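Local coordinates for dihydrolipoyl dehydrogenase (Elizabethkingia anophelis NUHP1, PDB 6UZI), which probably catalyses the NAD+-dependent reoxidation of protein-bound dihydrolipoyl groups, using one FAD per subunit and a redox-active disulfide, at residues I405-D410 with E458-A463; G220-L225 with G418-G423. All blocks are in the same frame, centred on the assembly; numbering follows the deposited sequence.

Contact 1 (I405-D410 with E458-A463). With ZN (zinc ion), chain F.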
ATOM      1  N   ILE A 405     -13.600  -0.758  -4.254  1.00 38.72           N
ATOM      2  CA  ILE A 405     -12.785  -0.593  -5.453  1.00 27.62           C
ATOM      3  C   ILE A 405     -13.706  -0.676  -6.661  1.00 34.25           C
ATOM      4  O   ILE A 405     -14.531  -1.594  -6.760  1.00 34.80           O
ATOM      5  CB  ILE A 405     -11.678  -1.653  -5.541  1.00 28.12           C
ATOM      6  CG1 ILE A 405     -10.823  -1.629  -4.276  1.00 30.38           C
ATOM      7  CG2 ILE A 405     -10.840  -1.435  -6.790  1.00 23.19           C
ATOM      8  CD1 ILE A 405      -9.880  -0.464  -4.225  1.00 25.93           C
ATOM      9  N   LYS A 406     -13.571   0.282  -7.569  1.00 30.89           N
ATOM     10  CA  LYS A 406     -14.461   0.397  -8.714  1.00 28.06           C
ATOM     11  C   LYS A 406     -13.638   0.496  -9.987  1.00 32.26           C
ATOM     12  O   LYS A 406     -12.747   1.344 -10.092  1.00 38.68           O
ATOM     13  CB  LYS A 406     -15.382   1.611  -8.557  1.00 27.85           C
ATOM     14  CG  LYS A 406     -16.162   1.996  -9.806  1.00 28.16           C
ATOM     15  CD  LYS A 406     -16.846   3.349  -9.607  1.00 34.56           C
ATOM     16  CE  LYS A 406     -17.923   3.591 -10.659  1.00 34.61           C
ATOM     17  NZ  LYS A 406     -18.610   4.887 -10.443  1.00 30.56           N
ATOM     18  N   ILE A 407     -13.934  -0.370 -10.950  1.00 32.87           N
ATOM     19  CA  ILE A 407     -13.219  -0.418 -12.217  1.00 32.02           C
ATOM     20  C   ILE A 407     -14.214  -0.183 -13.346  1.00 38.44           C
ATOM     21  O   ILE A 407     -15.292  -0.790 -13.368  1.00 35.71           O
ATOM     22  CB  ILE A 407     -12.490  -1.759 -12.405  1.00 34.90           C
ATOM     23  CG1 ILE A 407     -11.312  -1.866 -11.435  1.00 29.32           C
ATOM     24  CG2 ILE A 407     -12.013  -1.908 -13.851  1.00 26.28           C
ATOM     25  CD1 ILE A 407     -10.617  -3.223 -11.461  1.00 29.85           C
ATOM     26  N   LEU A 408     -13.848   0.694 -14.276  1.00 40.31           N
ATOM     27  CA  LEU A 408     -14.618   0.959 -15.480  1.00 38.34           C
ATOM     28  C   LEU A 408     -13.859   0.389 -16.674  1.00 42.86           C
ATOM     29  O   LEU A 408     -12.656   0.631 -16.823  1.00 37.86           O
ATOM     30  CB  LEU A 408     -14.849   2.460 -15.653  1.00 37.36           C
ATOM     31  CG  LEU A 408     -15.524   3.156 -14.473  1.00 41.56           C
ATOM     32  CD1 LEU A 408     -15.435   4.668 -14.601  1.00 36.02           C
ATOM     33  CD2 LEU A 408     -16.969   2.719 -14.381  1.00 50.31           C
ATOM     34  N   ALA A 409     -14.561  -0.370 -17.519  1.00 45.03           N
ATOM     35  CA  ALA A 409     -13.956  -1.035 -18.662  1.00 37.12           C
ATOM     36  C   ALA A 409     -14.801  -0.826 -19.908  1.00 42.69           C
ATOM     37  O   ALA A 409     -16.030  -0.740 -19.831  1.00 52.85           O
ATOM     38  CB  ALA A 409     -13.795  -2.534 -18.401  1.00 35.83           C
ATOM     39  N   ASP A 410     -14.134  -0.749 -21.063  1.00 44.96           N
ATOM     40  CA  ASP A 410     -14.850  -0.644 -22.332  1.00 45.36           C
ATOM     41  C   ASP A 410     -15.650  -1.920 -22.563  1.00 40.85           C
ATOM     42  O   ASP A 410     -15.123  -3.026 -22.432  1.00 44.51           O
ATOM     43  CB  ASP A 410     -13.868  -0.407 -23.490  1.00 43.03           C
ATOM     44  CG  ASP A 410     -14.572  -0.093 -24.813  1.00 51.73           C
ATOM     45  OD1 ASP A 410     -14.761  -1.018 -25.639  1.00 52.28           O
ATOM     46  OD2 ASP A 410     -14.970   1.075 -25.013  1.00 55.29           O
ATOM     47  N   GLU A 458      -6.117  -7.348  -3.336  1.00 30.69           N
ATOM     48  CA  GLU A 458      -7.000  -8.401  -3.831  1.00 31.94           C
ATOM     49  C   GLU A 458      -8.360  -7.839  -4.201  1.00 35.85           C
ATOM     50  O   GLU A 458      -9.058  -8.410  -5.046  1.00 34.87           O
ATOM     51  CB  GLU A 458      -7.159  -9.516  -2.793  1.00 34.09           C
ATOM     52  CG  GLU A 458      -5.880 -10.229  -2.425  1.00 43.10           C
ATOM     53  CD  GLU A 458      -6.124 -11.524  -1.684  1.00 63.41           C
ATOM     54  OE1 GLU A 458      -6.239 -11.484  -0.441  1.00 69.72           O
ATOM     55  OE2 GLU A 458      -6.202 -12.582  -2.344  1.00 91.35           O
ATOM     56  N   ALA A 459      -8.748  -6.715  -3.589  1.00 40.87           N
ATOM     57  CA  ALA A 459      -9.995  -6.069  -3.973  1.00 39.88           C
ATOM     58  C   ALA A 459      -9.933  -5.566  -5.404  1.00 41.04           C
ATOM     59  O   ALA A 459     -10.948  -5.584  -6.111  1.00 47.84           O
ATOM     60  CB  ALA A 459     -10.306  -4.914  -3.023  1.00 34.05           C
ATOM     61  N   ILE A 460      -8.751  -5.164  -5.868  1.00 30.79           N
ATOM     62  CA  ILE A 460      -8.612  -4.787  -7.270  1.00 34.75           C
ATOM     63  C   ILE A 460      -8.835  -6.001  -8.161  1.00 39.74           C
ATOM     64  O   ILE A 460      -9.602  -5.947  -9.133  1.00 31.09           O
ATOM     65  CB  ILE A 460      -7.238  -4.150  -7.523  1.00 32.94           C
ATOM     66  CG1 ILE A 460      -7.002  -2.994  -6.560  1.00 34.92           C
ATOM     67  CG2 ILE A 460      -7.158  -3.646  -8.943  1.00 25.99           C
ATOM     68  CD1 ILE A 460      -5.593  -2.470  -6.613  1.00 33.86           C
ATOM     69  N   LYS A 461      -8.177  -7.118  -7.828  1.00 36.44           N
ATOM     70  CA  LYS A 461      -8.349  -8.345  -8.597  1.00 32.88           C
ATOM     71  C   LYS A 461      -9.811  -8.774  -8.635  1.00 46.51           C
ATOM     72  O   LYS A 461     -10.326  -9.156  -9.695  1.00 43.13           O
ATOM     73  CB  LYS A 461      -7.474  -9.453  -8.009  1.00 36.73           C
ATOM     74  CG  LYS A 461      -7.686 -10.825  -8.630  1.00 41.49           C
ATOM     75  CD  LYS A 461      -7.125 -11.914  -7.740  1.00 43.82           C
ATOM     76  CE  LYS A 461      -7.259 -13.286  -8.379  1.00 40.39           C
ATOM     77  NZ  LYS A 461      -6.399 -13.427  -9.575  1.00 45.46           N
ATOM     78  N   GLU A 462     -10.506  -8.695  -7.493  1.00 47.22           N
ATOM     79  CA  GLU A 462     -11.903  -9.112  -7.454  1.00 45.37           C
ATOM     80  C   GLU A 462     -12.783  -8.175  -8.274  1.00 40.49           C
ATOM     81  O   GLU A 462     -13.675  -8.631  -8.997  1.00 46.90           O
ATOM     82  CB  GLU A 462     -12.398  -9.189  -6.013  1.00 32.04           C
ATOM     83  CG  GLU A 462     -11.807 -10.317  -5.170  1.00 33.71           C
ATOM     84  CD  GLU A 462     -12.246 -11.713  -5.609  1.00 43.34           C
ATOM     85  OE1 GLU A 462     -13.414 -11.877  -6.011  1.00 49.49           O
ATOM     86  OE2 GLU A 462     -11.447 -12.666  -5.482  1.00 50.75           O
ATOM     87  N   ALA A 463     -12.547  -6.863  -8.182  1.00 35.63           N
ATOM     88  CA  ALA A 463     -13.319  -5.921  -8.992  1.00 40.19           C
ATOM     89  C   ALA A 463     -13.099  -6.160 -10.482  1.00 44.90           C
ATOM     90  O   ALA A 463     -14.045  -6.080 -11.277  1.00 45.86           O
ATOM     91  CB  ALA A 463     -12.958  -4.481  -8.628  1.00 30.20           C
TER
HETATM   92 ZN    ZN F 502      -7.535 -14.211  -1.792  1.00 95.33          ZN

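Contact 2 (G220-L225 with G418-G423)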
ATOM      1  N   GLY A 220     -14.545  16.582  -8.364  1.00 34.38           N
ATOM      2  CA  GLY A 220     -13.791  16.284  -9.562  1.00 28.10           C
ATOM      3  C   GLY A 220     -13.424  14.835  -9.739  1.00 45.72           C
ATOM      4  O   GLY A 220     -12.863  14.456 -10.771  1.00 48.37           O
ATOM      5  N   MET A 221     -13.753  14.002  -8.762  1.00 36.74           N
ATOM      6  CA  MET A 221     -13.425  12.593  -8.797  1.00 38.29           C
ATOM      7  C   MET A 221     -14.678  11.800  -9.158  1.00 41.53           C
ATOM      8  O   MET A 221     -15.749  12.359  -9.410  1.00 40.22           O
ATOM      9  CB  MET A 221     -12.837  12.157  -7.455  1.00 40.65           C
ATOM     10  CG  MET A 221     -11.598  12.943  -7.070  1.00 53.83           C
ATOM     11  SD  MET A 221     -10.657  12.231  -5.712  1.00 52.16           S
ATOM     12  CE  MET A 221      -9.930  10.819  -6.548  1.00 42.93           C
ATOM     13  N   ASP A 222     -14.530  10.482  -9.223  1.00 30.70           N
ATOM     14  CA  ASP A 222     -15.653   9.635  -9.577  1.00 30.07           C
ATOM     15  C   ASP A 222     -16.762   9.776  -8.541  1.00 41.24           C
ATOM     16  O   ASP A 222     -16.498   9.861  -7.336  1.00 37.49           O
ATOM     17  CB  ASP A 222     -15.195   8.184  -9.667  1.00 35.71           C
ATOM     18  CG  ASP A 222     -16.278   7.274 -10.157  1.00 38.32           C
ATOM     19  OD1 ASP A 222     -16.338   7.046 -11.384  1.00 32.93           O
ATOM     20  OD2 ASP A 222     -17.079   6.811  -9.316  1.00 35.12           O
ATOM     21  N   GLY A 223     -18.014   9.804  -9.023  1.00 43.39           N
ATOM     22  CA  GLY A 223     -19.150  10.028  -8.138  1.00 32.75           C
ATOM     23  C   GLY A 223     -19.281   8.998  -7.031  1.00 40.26           C
ATOM     24  O   GLY A 223     -19.724   9.321  -5.925  1.00 44.82           O
ATOM     25  N   THR A 224     -18.918   7.744  -7.311  1.00 37.64           N
ATOM     26  CA  THR A 224     -18.940   6.725  -6.270  1.00 33.18           C
ATOM     27  C   THR A 224     -18.007   7.097  -5.135  1.00 37.65           C
ATOM     28  O   THR A 224     -18.341   6.920  -3.957  1.00 34.16           O
ATOM     29  CB  THR A 224     -18.552   5.369  -6.851  1.00 34.00           C
ATOM     30  OG1 THR A 224     -19.562   4.948  -7.775  1.00 32.93           O
ATOM     31  CG2 THR A 224     -18.395   4.334  -5.740  1.00 31.75           C
ATOM     32  N   LEU A 225     -16.824   7.606  -5.475  1.00 35.86           N
ATOM     33  CA  LEU A 225     -15.886   8.022  -4.444  1.00 28.63           C
ATOM     34  C   LEU A 225     -16.443   9.189  -3.641  1.00 29.75           C
ATOM     35  O   LEU A 225     -16.292   9.241  -2.415  1.00 33.68           O
ATOM     36  CB  LEU A 225     -14.551   8.380  -5.088  1.00 38.35           C
ATOM     37  CG  LEU A 225     -13.920   7.269  -5.926  1.00 44.11           C
ATOM     38  CD1 LEU A 225     -12.530   7.696  -6.380  1.00 37.10           C
ATOM     39  CD2 LEU A 225     -13.891   5.954  -5.158  1.00 29.04           C
ATOM     40  N   GLY A 418     -10.913   3.410 -16.309  1.00 39.39           N
ATOM     41  CA  GLY A 418     -10.748   4.160 -15.075  1.00 31.48           C
ATOM     42  C   GLY A 418     -10.855   3.264 -13.858  1.00 30.71           C
ATOM     43  O   GLY A 418     -11.655   2.324 -13.849  1.00 32.92           O
ATOM     44  N   VAL A 419     -10.050   3.535 -12.830  1.00 26.41           N
ATOM     45  CA  VAL A 419     -10.025   2.761 -11.589  1.00 23.51           C
ATOM     46  C   VAL A 419     -10.152   3.738 -10.435  1.00 27.74           C
ATOM     47  O   VAL A 419      -9.386   4.703 -10.349  1.00 40.11           O
ATOM     48  CB  VAL A 419      -8.732   1.926 -11.463  1.00 28.72           C
ATOM     49  CG1 VAL A 419      -8.731   1.090 -10.192  1.00 23.81           C
ATOM     50  CG2 VAL A 419      -8.575   1.014 -12.664  1.00 29.20           C
ATOM     51  N   HIS A 420     -11.113   3.493  -9.546  1.00 32.45           N
ATOM     52  CA  HIS A 420     -11.458   4.448  -8.494  1.00 33.15           C
ATOM     53  C   HIS A 420     -11.575   3.723  -7.162  1.00 32.35           C
ATOM     54  O   HIS A 420     -12.407   2.823  -7.010  1.00 30.12           O
ATOM     55  CB  HIS A 420     -12.757   5.176  -8.852  1.00 28.20           C
ATOM     56  CG  HIS A 420     -12.707   5.844 -10.193  1.00 33.77           C
ATOM     57  ND1 HIS A 420     -12.099   7.063 -10.397  1.00 35.76           N
ATOM     58  CD2 HIS A 420     -13.168   5.449 -11.404  1.00 35.24           C
ATOM     59  CE1 HIS A 420     -12.200   7.399 -11.672  1.00 34.40           C
ATOM     60  NE2 HIS A 420     -12.841   6.435 -12.305  1.00 36.40           N
ATOM     61  N   MET A 421     -10.770   4.142  -6.190  1.00 32.22           N
ATOM     62  CA  MET A 421     -10.586   3.409  -4.948  1.00 33.44           C
ATOM     63  C   MET A 421     -10.901   4.286  -3.750  1.00 33.79           C
ATOM     64  O   MET A 421     -10.574   5.478  -3.728  1.00 37.02           O
ATOM     65  CB  MET A 421      -9.144   2.904  -4.802  1.00 33.47           C
ATOM     66  CG  MET A 421      -8.523   2.311  -6.039  1.00 29.00           C
ATOM     67  SD  MET A 421      -6.854   1.758  -5.631  1.00 35.49           S
ATOM     68  CE  MET A 421      -6.401   0.922  -7.153  1.00 40.60           C
ATOM     69  N   ILE A 422     -11.527   3.683  -2.748  1.00 23.67           N
ATOM     70  CA  ILE A 422     -11.556   4.241  -1.407  1.00 23.88           C
ATOM     71  C   ILE A 422     -11.401   3.070  -0.449  1.00 32.59           C
ATOM     72  O   ILE A 422     -12.159   2.098  -0.526  1.00 38.29           O
ATOM     73  CB  ILE A 422     -12.840   5.047  -1.123  1.00 29.95           C
ATOM     74  CG1 ILE A 422     -12.836   5.569   0.311  1.00 23.00           C
ATOM     75  CG2 ILE A 422     -14.099   4.229  -1.408  1.00 25.31           C
ATOM     76  CD1 ILE A 422     -13.911   6.567   0.564  1.00 27.67           C
ATOM     77  N   GLY A 423     -10.382   3.122   0.397  1.00 30.67           N
ATOM     78  CA  GLY A 423     -10.085   2.004   1.267  1.00 27.55           C
ATOM     79  C   GLY A 423      -8.705   2.163   1.857  1.00 30.08           C
ATOM     80  O   GLY A 423      -7.991   3.126   1.569  1.00 38.49           O
TER
HETATM   81  O   HOH W   1     -11.755   9.765  -9.136  1.00 39.18           O

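Contact 1 (I405-D410 with E458-A463)
In the dimerisation domain, Ile405 and Ile407 of strand 404-410 pack against Ala459, Ile460 and Ala463, which line the first turns of helix 458-469. Strand and helix run in the same general direction, their axes crossing at -41° and coming within 7.9 Å of each other. The side chains that meet are all apolar and buried; two carbonyl oxygens, of Ile405 and Ile460, also lie against methyl groups. Ile405 spreads its two branches over the near side of the helix: CG1 lies beside the backbone N (chi1 -55°) and reaches the methyl CB of Ala459 at 3.6 Å, while CG2, anti to the backbone N, lies between CA of Ile460 and, one turn on, CB of Ala463, 4.1 Å from the latter. Two residues along, Ile407 sends its longer arm forward. With chi2 at 174° the chain is extended, and CD1 ends 3.9 Å from Ala463 CB and near the carbonyl O of Ile460. Ala459 and Ala463 present only methyl groups to the strand, while Ile460 meets Ile405 from the flank, its CG1 4.1 Å from Ile405 CG2. Met429 of helix 426-438 also touches Ile405, and Glu432 touches Ile460, so the two helices share this side of the sheet, while Phe387 of strand 382-388 extends the apolar cover to Ala459. On the far flank of helix 458-469, Glu458 turns away from the strand and binds the zinc ion through OE2 at 2.2 Å. His453 of the same chain and Glu333 of the second subunit complete the site seen here, so the metal lies across the subunit boundary. The arrangement is a helix laid on an antiparallel sheet, as in the dimerisation domain of this oxidoreductase family.

Contact 2 (G220-L225 with G418-G423)
His420 of strand 416-423 meets Asp222 and Leu225, which lie where a loop turns into helix 223-236. Its CB is touched first, by the methyl CD1 of Leu225 at 3.5 Å. Beyond it, CG and the rest of the ring turn one face to Asp222: the CB of that residue stands 3.5 Å from the ring centroid, 16° off the ring normal, a CH-pi contact. ND1 is tied to the loop through a water that lies 3.0 Å from it and also accepts from Asp222 N. CD2, on the side of the ring away from ND1, has Asp222 OD1 as its nearest neighbour, 3.5 Å away, and at the tip NE2 hydrogen-bonds the carbonyl O of Lys370. CG of Asp222 lies anti to its backbone N (chi1 -174°), which carries the carboxylate alongside the ring, its plane turned 31° against it. As the N-cap of the helix, OD2 accepts from Thr224 N at 2.9 Å on its anti side, out of the carboxylate plane, and it also forms a salt bridge with Lys406. OD1 accepts from Glu372 N. Past the histidine, Leu225 slides its CD2 beside Met421 O and to within 4.1 Å of Ile422 CG2, so the helix end is packed on the strand by apolar atoms too. Each ring nitrogen thus has a partner, ND1 a water and NE2 a backbone carbonyl, which would help hold the ring's rotation. Buried yet served by two backbone N-H groups and a lysine ammonium, the Asp222 carboxylate probably stays ionised, and its charge would suit the N-terminus of the helix it caps.

Contacts 1 and 2 sit on the two faces of one antiparallel sheet, with centres about 11 Å apart, and meet through neighbouring strands 404-410 and 416-423. Lys406 crosses from contact 1 to contact 2: its NZ pairs with Asp222 OD2 at 2.7 Å, and its O is a probable hydrogen-bond acceptor of His420 N at 2.8 Å. On the other face Met421 joins the helix side, its CE packing 3.5 Å from Ile460 CD1. Contact 1 carries a zinc ligand, Glu458, whose side chain is about 11 Å from that of Met421 in contact 2. Ile422 is about 10 Å, side chain to side chain, from Leu195 of the predicted NAD+ site.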